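Local structure of vanadium-dependent haloperoxidase (Zobellia galactanivorans, 4CIT) at residues G89-G93 with R210-L214; F66-V71 with S318-A322; A217-K221 with D438-F442; P38-D42 with T310-Y314. The protein is a bacterial vanadium-dependent iodoperoxidase, which binds vanadate and, as in related enzymes, probably oxidises iodide with hydrogen peroxide. One frame throughout, in Å; residues are numbered along the deposited sequence.

Contact 1 (G89-G93 with R210-L214); sequences GQLNG and RPFVL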
loop_
_atom_site.group_PDB
_atom_site.type_symbol
_atom_site.label_atom_id
_atom_site.label_comp_id
_atom_site.label_asym_id
_atom_site.label_seq_id
_atom_site.Cartn_x
_atom_site.Cartn_y
_atom_site.Cartn_z
ATOM N N GLY A 89 -14.095 2.452 -17.240
ATOM C CA GLY A 89 -13.493 2.816 -18.428
ATOM C C GLY A 89 -12.055 3.305 -18.258
ATOM O O GLY A 89 -11.341 3.538 -19.266
ATOM N N GLN A 90 -11.660 3.552 -17.015
ATOM C CA GLN A 90 -10.310 4.070 -16.705
ATOM C C GLN A 90 -9.409 2.994 -16.049
ATOM O O GLN A 90 -8.183 2.974 -16.301
ATOM C CB GLN A 90 -10.404 5.291 -15.807
ATOM C CG GLN A 90 -11.303 6.430 -16.296
ATOM C CD GLN A 90 -11.009 7.737 -15.572
ATOM O OE1 GLN A 90 -11.835 8.355 -14.821
ATOM N NE2 GLN A 90 -9.845 8.203 -15.815
ATOM N N LEU A 91 -9.965 2.152 -15.230
ATOM C CA LEU A 91 -9.234 1.040 -14.641
ATOM C C LEU A 91 -9.443 -0.193 -15.499
ATOM O O LEU A 91 -10.586 -0.413 -16.012
ATOM C CB LEU A 91 -9.680 0.757 -13.197
ATOM C CG LEU A 91 -9.631 1.862 -12.178
ATOM C CD1 LEU A 91 -9.951 1.478 -10.758
ATOM C CD2 LEU A 91 -8.281 2.474 -12.230
ATOM N N ASN A 92 -8.424 -1.072 -15.608
ATOM C CA ASN A 92 -8.543 -2.237 -16.490
ATOM C C ASN A 92 -9.697 -3.174 -16.198
ATOM O O ASN A 92 -9.769 -3.699 -15.125
ATOM C CB ASN A 92 -7.195 -3.020 -16.415
ATOM C CG ASN A 92 -5.994 -2.169 -16.997
ATOM O OD1 ASN A 92 -6.179 -1.380 -17.961
ATOM N ND2 ASN A 92 -4.810 -2.388 -16.482
ATOM N N GLY A 93 -10.605 -3.348 -17.157
ATOM C CA GLY A 93 -11.751 -4.259 -17.016
ATOM C C GLY A 93 -13.015 -3.680 -16.281
ATOM O O GLY A 93 -13.956 -4.394 -16.139
ATOM N N ARG A 210 -3.709 -8.817 -12.494
ATOM C CA ARG A 210 -4.156 -7.709 -13.317
ATOM C C ARG A 210 -3.853 -6.370 -12.723
ATOM O O ARG A 210 -4.367 -6.042 -11.650
ATOM C CB ARG A 210 -5.661 -7.833 -13.503
ATOM C CG ARG A 210 -6.267 -6.808 -14.514
ATOM C CD ARG A 210 -7.755 -6.830 -14.520
ATOM N NE ARG A 210 -8.311 -6.561 -13.182
ATOM C CZ ARG A 210 -9.471 -6.986 -12.730
ATOM N NH1 ARG A 210 -10.283 -7.696 -13.477
ATOM N NH2 ARG A 210 -9.858 -6.624 -11.558
ATOM N N PRO A 211 -3.044 -5.536 -13.392
ATOM C CA PRO A 211 -2.894 -4.199 -12.835
ATOM C C PRO A 211 -4.146 -3.326 -13.000
ATOM O O PRO A 211 -5.008 -3.589 -13.882
ATOM C CB PRO A 211 -1.757 -3.604 -13.662
ATOM C CG PRO A 211 -1.309 -4.616 -14.618
ATOM C CD PRO A 211 -2.332 -5.724 -14.649
ATOM N N PHE A 212 -4.337 -2.360 -12.124
ATOM C CA PHE A 212 -5.457 -1.400 -12.284
ATOM C C PHE A 212 -5.318 -0.417 -13.411
ATOM O O PHE A 212 -6.285 -0.151 -14.137
ATOM C CB PHE A 212 -5.625 -0.613 -10.964
ATOM C CG PHE A 212 -6.204 -1.411 -9.845
ATOM C CD1 PHE A 212 -7.564 -1.747 -9.815
ATOM C CD2 PHE A 212 -5.414 -1.894 -8.815
ATOM C CE1 PHE A 212 -8.083 -2.452 -8.733
ATOM C CE2 PHE A 212 -5.936 -2.680 -7.765
ATOM C CZ PHE A 212 -7.316 -2.878 -7.697
ATOM N N VAL A 213 -4.128 0.186 -13.554
ATOM C CA VAL A 213 -3.884 1.317 -14.490
ATOM C C VAL A 213 -2.771 1.012 -15.519
ATOM O O VAL A 213 -2.752 1.493 -16.688
ATOM C CB VAL A 213 -3.445 2.581 -13.675
ATOM C CG1 VAL A 213 -3.466 3.805 -14.529
ATOM C CG2 VAL A 213 -4.308 2.817 -12.430
ATOM N N LEU A 214 -1.783 0.215 -15.107
ATOM C CA LEU A 214 -0.650 -0.091 -15.984
ATOM C C LEU A 214 -1.139 -0.788 -17.219
ATOM O O LEU A 214 -2.128 -1.541 -17.172
ATOM C CB LEU A 214 0.355 -1.013 -15.360
ATOM C CG LEU A 214 0.936 -0.570 -14.020
ATOM C CD1 LEU A 214 1.896 -1.624 -13.477
ATOM C CD2 LEU A 214 1.553 0.782 -14.175
#
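Asn-92 meets the 210-214 segment with both its backbone and its side-chain amide, tying together two irregular loops on the mostly helical vanadium haloperoxidase fold. Its N donates to Phe-212 O over 2.8 Å, and the 162° at the hydrogen marks a fairly straight bond. The amide nitrogen ND2 serves two more carbonyls, Leu-214 O at 2.9 Å and Pro-211 O also at 2.9 Å. These two bonds differ in geometry: Leu-214 O lies in the amide plane, whereas ND2 stands above the carbonyl plane of Pro-211, 60° out of it and away from a lone pair. With CG beside the backbone N (chi1 -65°), the amide faces the same bend that the backbone N-H addresses. With an aspartate here both ND2 hydrogens are gone, and the carbonyls of Pro-211 and Leu-214 would probably lose their shared donor and face a negative charge.

Next to these bonds, Leu-91 packs its two methyls on separate partners: CD1 reaches Phe-212 CD1 at 4.1 Å, and CD2 reaches Val-213 CG2 at 4.0 Å. Farther out, the carboxylate of Asp-323 on helix 307-335 accepts the backbone N-H groups of Phe-212, Val-213 and Leu-214, fixing the carbonyls that Asn-92 binds. Arg-210 NH1 is hydrogen-bonded to Trp-166 O, and over one face of the guanidinium, 3.7 Å above the plane and toward the rim, sits Asn-92 O, itself an acceptor for Trp-166 NE1.

Contact 2 (F66-V71 with S318-A322); sequences FAYPNV and SVAMA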
loop_
_atom_site.group_PDB
_atom_site.type_symbol
_atom_site.label_atom_id
_atom_site.label_comp_id
_atom_site.label_asym_id
_atom_site.label_seq_id
_atom_site.Cartn_x
_atom_site.Cartn_y
_atom_site.Cartn_z
ATOM N N PHE A 66 -6.562 -3.056 0.260
ATOM C CA PHE A 66 -6.900 -1.644 0.366
ATOM C C PHE A 66 -7.587 -1.101 -0.880
ATOM O O PHE A 66 -8.511 -0.333 -0.747
ATOM C CB PHE A 66 -5.648 -0.797 0.638
ATOM C CG PHE A 66 -5.144 -0.935 2.027
ATOM C CD1 PHE A 66 -5.947 -0.664 3.094
ATOM C CD2 PHE A 66 -3.824 -1.249 2.249
ATOM C CE1 PHE A 66 -5.455 -0.771 4.377
ATOM C CE2 PHE A 66 -3.324 -1.413 3.519
ATOM C CZ PHE A 66 -4.152 -1.171 4.597
ATOM N N ALA A 67 -7.176 -1.525 -2.072
ATOM C CA ALA A 67 -7.649 -0.893 -3.282
ATOM C C ALA A 67 -9.078 -1.144 -3.704
ATOM O O ALA A 67 -9.808 -0.196 -3.979
ATOM C CB ALA A 67 -6.759 -1.244 -4.456
ATOM N N TYR A 68 -9.485 -2.409 -3.748
ATOM C CA TYR A 68 -10.788 -2.750 -4.236
ATOM C C TYR A 68 -11.965 -2.129 -3.424
ATOM O O TYR A 68 -12.922 -1.626 -4.013
ATOM C CB TYR A 68 -11.002 -4.246 -4.362
ATOM C CG TYR A 68 -10.342 -4.793 -5.607
ATOM C CD1 TYR A 68 -10.873 -4.532 -6.897
ATOM C CD2 TYR A 68 -9.254 -5.593 -5.502
ATOM C CE1 TYR A 68 -10.283 -5.074 -8.054
ATOM C CE2 TYR A 68 -8.612 -6.107 -6.644
ATOM C CZ TYR A 68 -9.137 -5.874 -7.909
ATOM O OH TYR A 68 -8.545 -6.418 -8.996
ATOM N N PRO A 69 -11.922 -2.181 -2.102
ATOM C CA PRO A 69 -13.014 -1.587 -1.362
ATOM C C PRO A 69 -13.096 -0.055 -1.538
ATOM O O PRO A 69 -14.188 0.505 -1.607
ATOM C CB PRO A 69 -12.693 -1.963 0.061
ATOM C CG PRO A 69 -11.877 -3.241 -0.054
ATOM C CD PRO A 69 -10.973 -2.883 -1.183
ATOM N N ASN A 70 -11.965 0.629 -1.647
ATOM C CA ASN A 70 -12.017 2.028 -1.989
ATOM C C ASN A 70 -12.603 2.288 -3.330
ATOM O O ASN A 70 -13.410 3.248 -3.486
ATOM C CB ASN A 70 -10.624 2.676 -1.862
ATOM C CG ASN A 70 -10.190 2.780 -0.436
ATOM O OD1 ASN A 70 -11.027 3.058 0.490
ATOM N ND2 ASN A 70 -8.869 2.768 -0.230
ATOM N N VAL A 71 -12.272 1.497 -4.368
ATOM C CA VAL A 71 -12.846 1.709 -5.688
ATOM C C VAL A 71 -14.347 1.596 -5.618
ATOM O O VAL A 71 -15.059 2.413 -6.266
ATOM C CB VAL A 71 -12.214 0.745 -6.765
ATOM C CG1 VAL A 71 -12.940 0.748 -8.079
ATOM C CG2 VAL A 71 -10.758 1.106 -6.971
ATOM N N SER A 318 -4.444 4.273 -3.155
ATOM C CA SER A 318 -4.454 2.834 -3.036
ATOM C C SER A 318 -4.314 2.178 -4.411
ATOM O O SER A 318 -3.649 1.142 -4.511
ATOM C CB SER A 318 -5.606 2.319 -2.206
ATOM O OG SER A 318 -6.837 2.601 -2.835
ATOM N N VAL A 319 -4.979 2.693 -5.437
ATOM C CA VAL A 319 -4.772 2.181 -6.778
ATOM C C VAL A 319 -3.320 2.305 -7.271
ATOM O O VAL A 319 -2.705 1.348 -7.740
ATOM C CB VAL A 319 -5.751 2.824 -7.748
ATOM C CG1 VAL A 319 -5.391 2.494 -9.152
ATOM C CG2 VAL A 319 -7.179 2.350 -7.401
ATOM N N ALA A 320 -2.717 3.464 -7.043
ATOM C CA ALA A 320 -1.325 3.629 -7.365
ATOM C C ALA A 320 -0.439 2.627 -6.600
ATOM O O ALA A 320 0.500 2.075 -7.240
ATOM C CB ALA A 320 -0.880 5.051 -7.150
ATOM N N MET A 321 -0.626 2.461 -5.289
ATOM C CA MET A 321 0.211 1.564 -4.547
ATOM C C MET A 321 0.081 0.108 -5.016
ATOM O O MET A 321 1.064 -0.653 -4.943
ATOM C CB MET A 321 -0.045 1.686 -3.067
ATOM C CG MET A 321 0.509 2.969 -2.487
ATOM S SD MET A 321 0.395 3.020 -0.653
ATOM C CE MET A 321 -1.216 3.512 -0.375
ATOM N N ALA A 322 -1.128 -0.306 -5.382
ATOM C CA ALA A 322 -1.359 -1.702 -5.785
ATOM C C ALA A 322 -0.567 -1.872 -7.092
ATOM O O ALA A 322 0.192 -2.895 -7.227
ATOM C CB ALA A 322 -2.812 -1.981 -6.003
#
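Ser-318 presses against the turn formed by Ala-67 and Asn-70, and its hydroxyl is the polar centre of this buried contact. Its OG lies between the backbone N and the carbonyl carbon (chi1 65°). That torsion folds the hydroxyl back to Tyr-314 O, its stronger partner, one turn earlier in the same helix. From across the interface Asn-70 brings ND2 to OG. The bond is nearly straight at 165° but weak, with 3.3 Å between Asn-70 ND2 and Ser-318 OG.

Val-71 and Val-319 share one conformation, with CG2 beside the backbone N and opposite the carbonyl carbon, and both turn that methyl to the contact; the two side chains lie roughly perpendicular, with the CG2 atoms 3.8 Å apart. Ala-67 CB faces Ala-322 CB at 4.3 Å, and the loop residue Phe-212 lies against both alanines. Small side chains let Ser-318 OG come within 3.6 Å of Ala-67 CA. Accordingly the two short helical segments, running at 148° to each other, have axes that approach to 8.8 Å. This is close, roughly antiparallel helix packing on small residues, set in the helical core of the vanadium haloperoxidase fold.

Contact 3 (A217-K221 with D438-F442); sequences AAQFK and DLGTF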
loop_
_atom_site.group_PDB
_atom_site.type_symbol
_atom_site.label_atom_id
_atom_site.label_comp_id
_atom_site.label_asym_id
_atom_site.label_seq_id
_atom_site.Cartn_x
_atom_site.Cartn_y
_atom_site.Cartn_z
ATOM N N ALA A 217 2.386 -5.348 -16.471
ATOM C CA ALA A 217 3.171 -5.372 -15.225
ATOM C C ALA A 217 4.557 -4.760 -15.346
ATOM O O ALA A 217 5.086 -4.214 -14.405
ATOM C CB ALA A 217 3.245 -6.783 -14.670
ATOM N N ALA A 218 5.195 -4.997 -16.485
ATOM C CA ALA A 218 6.521 -4.509 -16.798
ATOM C C ALA A 218 6.670 -3.101 -17.350
ATOM O O ALA A 218 7.788 -2.713 -17.689
ATOM C CB ALA A 218 7.243 -5.506 -17.779
ATOM N N GLN A 219 5.634 -2.291 -17.316
ATOM C CA GLN A 219 5.636 -0.992 -17.923
ATOM C C GLN A 219 6.733 -0.069 -17.362
ATOM O O GLN A 219 7.256 0.822 -18.076
ATOM C CB GLN A 219 4.255 -0.380 -17.817
ATOM C CG GLN A 219 4.129 0.958 -18.559
ATOM C CD GLN A 219 2.774 1.529 -18.451
ATOM O OE1 GLN A 219 1.856 0.865 -18.017
ATOM N NE2 GLN A 219 2.645 2.812 -18.791
ATOM N N PHE A 220 7.012 -0.222 -16.081
ATOM C CA PHE A 220 8.006 0.568 -15.434
ATOM C C PHE A 220 9.234 -0.217 -15.014
ATOM O O PHE A 220 9.935 0.149 -14.024
ATOM C CB PHE A 220 7.314 1.313 -14.257
ATOM C CG PHE A 220 6.398 2.393 -14.776
ATOM C CD1 PHE A 220 6.902 3.594 -15.248
ATOM C CD2 PHE A 220 5.036 2.130 -14.890
ATOM C CE1 PHE A 220 6.031 4.551 -15.810
ATOM C CE2 PHE A 220 4.182 3.037 -15.489
ATOM C CZ PHE A 220 4.692 4.239 -15.955
ATOM N N LYS A 221 9.566 -1.234 -15.759
ATOM C CA LYS A 221 10.798 -2.023 -15.522
ATOM C C LYS A 221 11.987 -1.010 -15.470
ATOM O O LYS A 221 12.132 -0.259 -16.439
ATOM C CB LYS A 221 11.040 -2.916 -16.716
ATOM C CG LYS A 221 12.345 -3.686 -16.673
ATOM C CD LYS A 221 12.358 -4.804 -17.725
ATOM C CE LYS A 221 12.512 -4.320 -19.143
ATOM N NZ LYS A 221 13.710 -3.463 -19.278
ATOM N N ASP A 438 7.996 7.542 -11.151
ATOM C CA ASP A 438 7.595 7.454 -12.554
ATOM C C ASP A 438 6.208 6.798 -12.675
ATOM O O ASP A 438 5.332 7.285 -13.498
ATOM C CB ASP A 438 8.606 6.773 -13.425
ATOM C CG ASP A 438 9.907 7.591 -13.646
ATOM O OD1 ASP A 438 9.923 8.772 -13.268
ATOM O OD2 ASP A 438 10.872 6.988 -14.199
ATOM N N LEU A 439 5.998 5.703 -11.954
ATOM C CA LEU A 439 4.719 5.001 -11.978
ATOM C C LEU A 439 3.583 5.906 -11.408
ATOM O O LEU A 439 2.495 5.980 -11.967
ATOM C CB LEU A 439 4.840 3.671 -11.240
ATOM C CG LEU A 439 3.594 2.771 -11.238
ATOM C CD1 LEU A 439 4.025 1.299 -11.075
ATOM C CD2 LEU A 439 2.686 3.159 -10.086
ATOM N N GLY A 440 3.846 6.599 -10.322
ATOM C CA GLY A 440 2.848 7.389 -9.648
ATOM C C GLY A 440 2.498 8.583 -10.541
ATOM O O GLY A 440 1.294 8.912 -10.634
ATOM N N THR A 441 3.497 9.144 -11.269
ATOM C CA THR A 441 3.264 10.196 -12.278
ATOM C C THR A 441 2.356 9.745 -13.388
ATOM O O THR A 441 1.405 10.459 -13.797
ATOM C CB THR A 441 4.613 10.784 -12.792
ATOM O OG1 THR A 441 5.305 11.319 -11.619
ATOM C CG2 THR A 441 4.407 11.915 -13.836
ATOM N N PHE A 442 2.601 8.545 -13.882
ATOM C CA PHE A 442 1.748 7.992 -14.920
ATOM C C PHE A 442 0.280 7.849 -14.401
ATOM O O PHE A 442 -0.694 8.163 -15.132
ATOM C CB PHE A 442 2.316 6.629 -15.325
ATOM C CG PHE A 442 1.422 5.796 -16.206
ATOM C CD1 PHE A 442 1.311 6.055 -17.604
ATOM C CD2 PHE A 442 0.755 4.771 -15.671
ATOM C CE1 PHE A 442 0.416 5.340 -18.413
ATOM C CE2 PHE A 442 -0.057 3.981 -16.472
ATOM C CZ PHE A 442 -0.233 4.267 -17.815
#
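Gln-219 reaches over the ring of Phe-442 from the type I turn that runs from Ala-218 to Lys-221 and is closed by Lys-221 N bonding Ala-218 O. Its CG is anti to the backbone N and the chain stays extended, carrying the amide out to the aromatic face. NE2 lies 3.3 Å above the plane of the Phe-442 ring, offset toward the rim, and the amide is steeply turned, its plane 78° from that of the ring. The other end of the amide is fixed: OE1 accepts a hydrogen bond from Asp-215 N.

Phe-220, next in the turn, carries most of the contact. One face of its ring lies on Leu-439, whose CA is 3.9 Å from the ring centroid and only 3° off the normal, a CH-pi contact. Leu-439 CB adds to that face, 4.0 Å from Phe-220 CD2. The far end of the ring pushes into Phe-442, where Phe-220 CZ comes within 3.4 Å of Phe-442 CB. The two rings meet obliquely, planes at 55° and centroids 5.5 Å apart. Phe-220 also meets Asp-438, its CE1 3.6 Å from the backbone Asp-438 O, while the Asp-438 carboxylate forms a salt bridge with Lys-434. A serine in place of Phe-220 would probably open a gap beside Leu-439 and leave the Phe-442 ring less firmly fixed.

Since the two segments share no hydrogen bond, the turn is held on helix 426-446 by dispersion and ring-face contacts, which suggests that its attachment rests on the fit of surfaces.

Contact 4 (P38-D42 with T310-Y314); sequences PEELD and TLFAY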
loop_
_atom_site.group_PDB
_atom_site.type_symbol
_atom_site.label_atom_id
_atom_site.label_comp_id
_atom_site.label_asym_id
_atom_site.label_seq_id
_atom_site.Cartn_x
_atom_site.Cartn_y
_atom_site.Cartn_z
ATOM N N PRO A 38 -16.191 11.040 7.135
ATOM C CA PRO A 38 -15.008 10.315 6.634
ATOM C C PRO A 38 -14.419 9.438 7.699
ATOM O O PRO A 38 -13.800 8.382 7.389
ATOM C CB PRO A 38 -14.007 11.436 6.303
ATOM C CG PRO A 38 -14.764 12.740 6.387
ATOM C CD PRO A 38 -16.121 12.507 6.948
ATOM N N GLU A 39 -14.657 9.780 8.962
ATOM C CA GLU A 39 -14.108 8.903 10.032
ATOM C C GLU A 39 -14.701 7.466 10.049
ATOM O O GLU A 39 -14.057 6.561 10.569
ATOM C CB GLU A 39 -14.148 9.603 11.374
ATOM C CG GLU A 39 -13.223 10.866 11.413
ATOM C CD GLU A 39 -13.774 12.214 10.901
ATOM O OE1 GLU A 39 -14.864 12.381 10.235
ATOM O OE2 GLU A 39 -13.070 13.196 11.189
ATOM N N GLU A 40 -15.904 7.255 9.469
ATOM C CA GLU A 40 -16.438 5.959 9.394
ATOM C C GLU A 40 -15.735 5.125 8.301
ATOM O O GLU A 40 -15.568 3.910 8.428
ATOM C CB GLU A 40 -17.969 6.015 9.198
ATOM C CG GLU A 40 -18.548 6.360 10.573
ATOM C CD GLU A 40 -19.877 7.015 10.563
ATOM O OE1 GLU A 40 -20.298 7.473 9.476
ATOM O OE2 GLU A 40 -20.485 7.095 11.661
ATOM N N LEU A 41 -15.325 5.786 7.218
ATOM C CA LEU A 41 -14.482 5.115 6.248
ATOM C C LEU A 41 -13.153 4.735 6.924
ATOM O O LEU A 41 -12.637 3.585 6.771
ATOM C CB LEU A 41 -14.292 6.041 5.082
ATOM C CG LEU A 41 -13.368 5.608 3.943
ATOM C CD1 LEU A 41 -13.814 4.332 3.312
ATOM C CD2 LEU A 41 -13.270 6.727 2.886
ATOM N N ASP A 42 -12.587 5.698 7.668
ATOM C CA ASP A 42 -11.358 5.413 8.372
ATOM C C ASP A 42 -11.480 4.210 9.331
ATOM O O ASP A 42 -10.506 3.465 9.504
ATOM C CB ASP A 42 -10.852 6.645 9.187
ATOM C CG ASP A 42 -10.373 7.806 8.311
ATOM O OD1 ASP A 42 -10.006 7.545 7.107
ATOM O OD2 ASP A 42 -10.310 8.960 8.853
ATOM N N THR A 310 -11.995 12.886 0.741
ATOM C CA THR A 310 -11.240 11.798 1.466
ATOM C C THR A 310 -11.176 10.539 0.612
ATOM O O THR A 310 -10.116 9.927 0.448
ATOM C CB THR A 310 -11.853 11.496 2.830
ATOM O OG1 THR A 310 -11.762 12.649 3.621
ATOM C CG2 THR A 310 -11.109 10.341 3.573
ATOM N N LEU A 311 -12.330 10.066 0.116
ATOM C CA LEU A 311 -12.366 8.886 -0.750
ATOM C C LEU A 311 -11.639 8.969 -2.008
ATOM O O LEU A 311 -10.946 8.064 -2.403
ATOM C CB LEU A 311 -13.812 8.500 -0.959
ATOM C CG LEU A 311 -14.164 7.151 -1.404
ATOM C CD1 LEU A 311 -13.374 6.030 -0.696
ATOM C CD2 LEU A 311 -15.686 7.025 -1.215
ATOM N N PHE A 312 -11.726 10.116 -2.685
ATOM C CA PHE A 312 -10.905 10.431 -3.796
ATOM C C PHE A 312 -9.428 10.234 -3.489
ATOM O O PHE A 312 -8.733 9.554 -4.243
ATOM C CB PHE A 312 -11.204 11.863 -4.161
ATOM C CG PHE A 312 -10.242 12.516 -5.081
ATOM C CD1 PHE A 312 -10.275 12.302 -6.411
ATOM C CD2 PHE A 312 -9.383 13.483 -4.589
ATOM C CE1 PHE A 312 -9.383 12.971 -7.265
ATOM C CE2 PHE A 312 -8.560 14.196 -5.427
ATOM C CZ PHE A 312 -8.510 13.914 -6.752
ATOM N N ALA A 313 -8.966 10.790 -2.430
ATOM C CA ALA A 313 -7.601 10.690 -2.117
ATOM C C ALA A 313 -7.145 9.223 -1.815
ATOM O O ALA A 313 -6.081 8.714 -2.313
ATOM C CB ALA A 313 -7.253 11.579 -0.971
ATOM N N TYR A 314 -7.957 8.536 -0.988
ATOM C CA TYR A 314 -7.622 7.166 -0.650
ATOM C C TYR A 314 -7.651 6.245 -1.870
ATOM O O TYR A 314 -6.865 5.308 -1.995
ATOM C CB TYR A 314 -8.542 6.572 0.419
ATOM C CG TYR A 314 -8.568 7.239 1.724
ATOM C CD1 TYR A 314 -7.697 8.225 2.059
ATOM C CD2 TYR A 314 -9.449 6.819 2.688
ATOM C CE1 TYR A 314 -7.727 8.805 3.337
ATOM C CE2 TYR A 314 -9.475 7.357 3.977
ATOM C CZ TYR A 314 -8.618 8.399 4.268
ATOM O OH TYR A 314 -8.688 9.051 5.494
#
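Pro-38 and Thr-310 form the closest CA pair, 6.6 Å apart, between two helical segments that run at 34° to each other with axes 11.0 Å apart. Side chains bridge this wide spacing and join the beginning of helix 38-55 to helix 307-335 within the helical vanadium haloperoxidase fold.

Pro-38 lies against the threonine, its CB 3.7 Å from Thr-310 OG1. That hydroxyl is engaged elsewhere, bonded to Arg-301 NH2 and Asp-306 O, and its meeting with the proline is packing alone. Leu-41 fills the middle. With CG anti to its backbone N (chi1 176°), it extends CD2 between two side chains of the facing helix: CD2 lies 3.7 Å from Leu-311 CD1 and 3.8 Å from Tyr-314 CD2. Leu-311 lies nearly perpendicular to Leu-41, while Tyr-314 runs alongside it, pointing the other way. Leu-311 carries the apolar packing on to Ala-73 and Val-77 of helix 59-80.

The Tyr-314 ring is backed on one face by Thr-310 CG2 of its own helix, placed toward the rim. Asp-42 approaches that ring at its edge, its carboxylate plane turned 33° from the ring plane. OD2 of this buried acid forms a salt bridge with Arg-301 NH1, which would be expected to stabilise the negative charge. The other oxygen, OD1, uses its syn lone pair to accept the hydrogen bond from Tyr-314 OH, a short link of 2.6 Å.

In the fold
Helix 307-335 supplies one side of contacts 2 and 4, which face the successive helices 59-80 and 38-55; Asn-70 of contact 2 touches Tyr-314 and Leu-311 of contact 4. Both are buried, but contact 2 lies deeper and relies on small residues at short axis spacing, while contact 4 spans a wider gap with a leucine and a tyrosine-aspartate bond. Contact 1 is partly buried and contact 3 lies at the surface. The former is dominated by bonds to backbone carbonyls, the latter by aromatic packing. Leu-214 touches Gln-219, Phe-220 and Leu-439, joining these two, and Phe-212 and Val-213 pack on Val-319 of contact 2.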